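Local coordinates for protein metallo-beta-lactamase 1 (Acinetobacter baumannii, PDB 5MMD) that probably hydrolyses beta-lactam antibiotics to substituted beta-amino acids as a zinc-dependent class B enzyme, giving bacteria antibiotic resistance, at residues S55-L60 / K88-K93. Residues are numbered along the deposited sequence; the frame is centred on the assembly and turned at random.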
loop_
_atom_site.group_PDB
_atom_site.type_symbol
_atom_site.label_atom_id
_atom_site.label_comp_id
_atom_site.label_asym_id
_atom_site.label_seq_id
_atom_site.Cartn_x
_atom_site.Cartn_y
_atom_site.Cartn_z
ATOM N N SER A 55 12.718 6.553 -10.788
ATOM C CA SER A 55 14.080 6.465 -10.268
ATOM C C SER A 55 14.130 5.569 -9.034
ATOM O O SER A 55 14.947 4.648 -8.959
ATOM C CB SER A 55 14.623 7.851 -9.906
ATOM O OG SER A 55 15.950 7.740 -9.378
ATOM N N ASP A 56 13.274 5.854 -8.055
ATOM C CA ASP A 56 13.330 5.108 -6.805
ATOM C C ASP A 56 12.798 3.670 -6.969
ATOM O O ASP A 56 13.186 2.801 -6.215
ATOM C CB ASP A 56 12.572 5.847 -5.698
ATOM C CG ASP A 56 13.325 7.072 -5.214
ATOM O OD1 ASP A 56 14.564 7.023 -5.151
ATOM O OD2 ASP A 56 12.690 8.092 -4.950
ATOM N N THR A 57 11.934 3.428 -7.944
ATOM C CA THR A 57 11.474 2.073 -8.227
ATOM C C THR A 57 12.675 1.291 -8.757
ATOM O O THR A 57 12.963 0.212 -8.262
ATOM C CB THR A 57 10.292 2.015 -9.221
ATOM O OG1 THR A 57 9.153 2.646 -8.629
ATOM C CG2 THR A 57 9.927 0.540 -9.557
ATOM N N GLU A 58 13.421 1.858 -9.708
ATOM C CA GLU A 58 14.660 1.206 -10.150
ATOM C C GLU A 58 15.614 0.979 -8.983
ATOM O O GLU A 58 16.241 -0.091 -8.905
ATOM C CB GLU A 58 15.401 1.995 -11.244
ATOM C CG GLU A 58 16.731 1.301 -11.631
ATOM C CD GLU A 58 17.961 1.776 -10.822
ATOM O OE1 GLU A 58 17.889 2.868 -10.209
ATOM O OE2 GLU A 58 19.009 1.061 -10.772
ATOM N N LYS A 59 15.742 1.956 -8.080
ATOM C CA LYS A 59 16.650 1.791 -6.949
ATOM C C LYS A 59 16.232 0.638 -6.054
ATOM O O LYS A 59 17.098 -0.042 -5.470
ATOM C CB LYS A 59 16.740 3.079 -6.099
ATOM C CG LYS A 59 17.448 4.209 -6.781
ATOM C CD LYS A 59 17.460 5.468 -5.883
ATOM C CE LYS A 59 18.405 6.529 -6.407
ATOM N NZ LYS A 59 17.939 7.142 -7.678
ATOM N N LEU A 60 14.927 0.435 -5.925
ATOM C CA LEU A 60 14.390 -0.599 -5.054
ATOM C C LEU A 60 14.667 -1.959 -5.664
ATOM O O LEU A 60 15.122 -2.881 -4.987
ATOM C CB LEU A 60 12.894 -0.384 -4.823
ATOM C CG LEU A 60 12.209 -1.396 -3.890
ATOM C CD1 LEU A 60 12.704 -1.346 -2.448
ATOM C CD2 LEU A 60 10.655 -1.227 -3.990
ATOM N N LYS A 88 4.901 1.573 -14.757
ATOM C CA LYS A 88 5.408 1.643 -16.113
ATOM C C LYS A 88 6.822 1.098 -16.226
ATOM O O LYS A 88 7.119 0.310 -17.139
ATOM C CB LYS A 88 5.380 3.078 -16.657
ATOM C CG LYS A 88 5.963 3.183 -18.077
ATOM C CD LYS A 88 6.061 4.601 -18.596
ATOM C CE LYS A 88 4.782 5.041 -19.281
ATOM N NZ LYS A 88 4.948 6.380 -19.920
ATOM N N TRP A 89 7.698 1.510 -15.311
ATOM C CA TRP A 89 9.075 1.058 -15.374
ATOM C C TRP A 89 9.118 -0.469 -15.178
ATOM O O TRP A 89 9.825 -1.166 -15.891
ATOM C CB TRP A 89 9.942 1.780 -14.342
ATOM C CG TRP A 89 11.372 1.370 -14.419
ATOM C CD1 TRP A 89 12.358 1.909 -15.206
ATOM C CD2 TRP A 89 11.968 0.301 -13.703
ATOM N NE1 TRP A 89 13.542 1.234 -15.003
ATOM C CE2 TRP A 89 13.327 0.243 -14.084
ATOM C CE3 TRP A 89 11.487 -0.625 -12.798
ATOM C CZ2 TRP A 89 14.205 -0.708 -13.580
ATOM C CZ3 TRP A 89 12.374 -1.578 -12.285
ATOM C CH2 TRP A 89 13.711 -1.608 -12.692
ATOM N N LEU A 90 8.307 -0.984 -14.269
ATOM C CA LEU A 90 8.331 -2.403 -13.949
ATOM C C LEU A 90 7.798 -3.209 -15.140
ATOM O O LEU A 90 8.355 -4.249 -15.502
ATOM C CB LEU A 90 7.496 -2.671 -12.713
ATOM C CG LEU A 90 7.994 -2.189 -11.348
ATOM C CD1 LEU A 90 6.872 -2.334 -10.313
ATOM C CD2 LEU A 90 9.221 -2.964 -10.942
ATOM N N ASN A 91 6.719 -2.707 -15.730
ATOM C CA ASN A 91 6.150 -3.278 -16.932
ATOM C C ASN A 91 7.194 -3.394 -18.020
ATOM O O ASN A 91 7.295 -4.407 -18.712
ATOM C CB ASN A 91 4.997 -2.425 -17.426
ATOM C CG ASN A 91 3.730 -2.665 -16.661
ATOM O OD1 ASN A 91 3.659 -3.552 -15.807
ATOM N ND2 ASN A 91 2.717 -1.871 -16.947
ATOM N N GLY A 92 7.958 -2.319 -18.181
ATOM C CA GLY A 92 9.031 -2.285 -19.152
ATOM C C GLY A 92 10.100 -3.339 -18.945
ATOM O O GLY A 92 10.771 -3.728 -19.896
ATOM N N LYS A 93 10.279 -3.776 -17.701
ATOM C CA LYS A 93 11.299 -4.762 -17.359
ATOM C C LYS A 93 10.699 -6.161 -17.292
ATOM O O LYS A 93 11.357 -7.110 -16.872
ATOM C CB LYS A 93 11.961 -4.399 -16.025
ATOM C CG LYS A 93 12.547 -2.996 -15.967
ATOM C CD LYS A 93 13.512 -2.690 -17.110
ATOM C CE LYS A 93 14.960 -3.004 -16.758
ATOM N NZ LYS A 93 15.874 -2.715 -17.925
#
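Thr57 and Glu58 pack against Trp89 and Leu90 in a small apolar helix-helix contact of the alpha-beta/beta-alpha sandwich of metallo-beta-lactamases. It joins helix 54-66, which connects the parallel strands 44-48 and 70-75, to helix 87-92, which precedes strand 97-100 of the same sheet. The two short segments run at 49° to each other, with their axes 10.0 Å apart at closest approach. The Trp89 indole reaches into the space between the helices, its CG anti to the backbone N (chi1 -178°), a rotamer that carries the ring across to helix 54-66. Glu58 lies over one indole face: its CA sits 4.0 Å from the centroid of the six-membered ring, only 15° off the normal, which makes a CH-pi contact, and its CB stands 3.8 Å from Trp89 CZ2. The Glu58 chain bends at chi2 and its carboxylate leads away from helix 87-92, leaving CA, CB and CG to meet the ring. Lys93 CG, from the turn that follows helix 87-92, lies against the opposite face, offset toward the ring's rim. Glu54 and Val61 of helix 54-66 also touch Trp89, and Leu90 reaches Val61 and Ile95. The Thr57 hydroxyl turns back to hydrogen-bond Ser53 O, just ahead of the helix, which leaves the methyl to face Trp89 and Leu90. The side chain of Thr57 is about 10 Å from that of the zinc ligand Asp82. Thr57 CG2 meets the indole obliquely, 3.8 Å from Trp89 CE3, and the Thr57 and Leu90 side chains cross at about a right angle, with Thr57 CG2 3.8 Å from Leu90 CG.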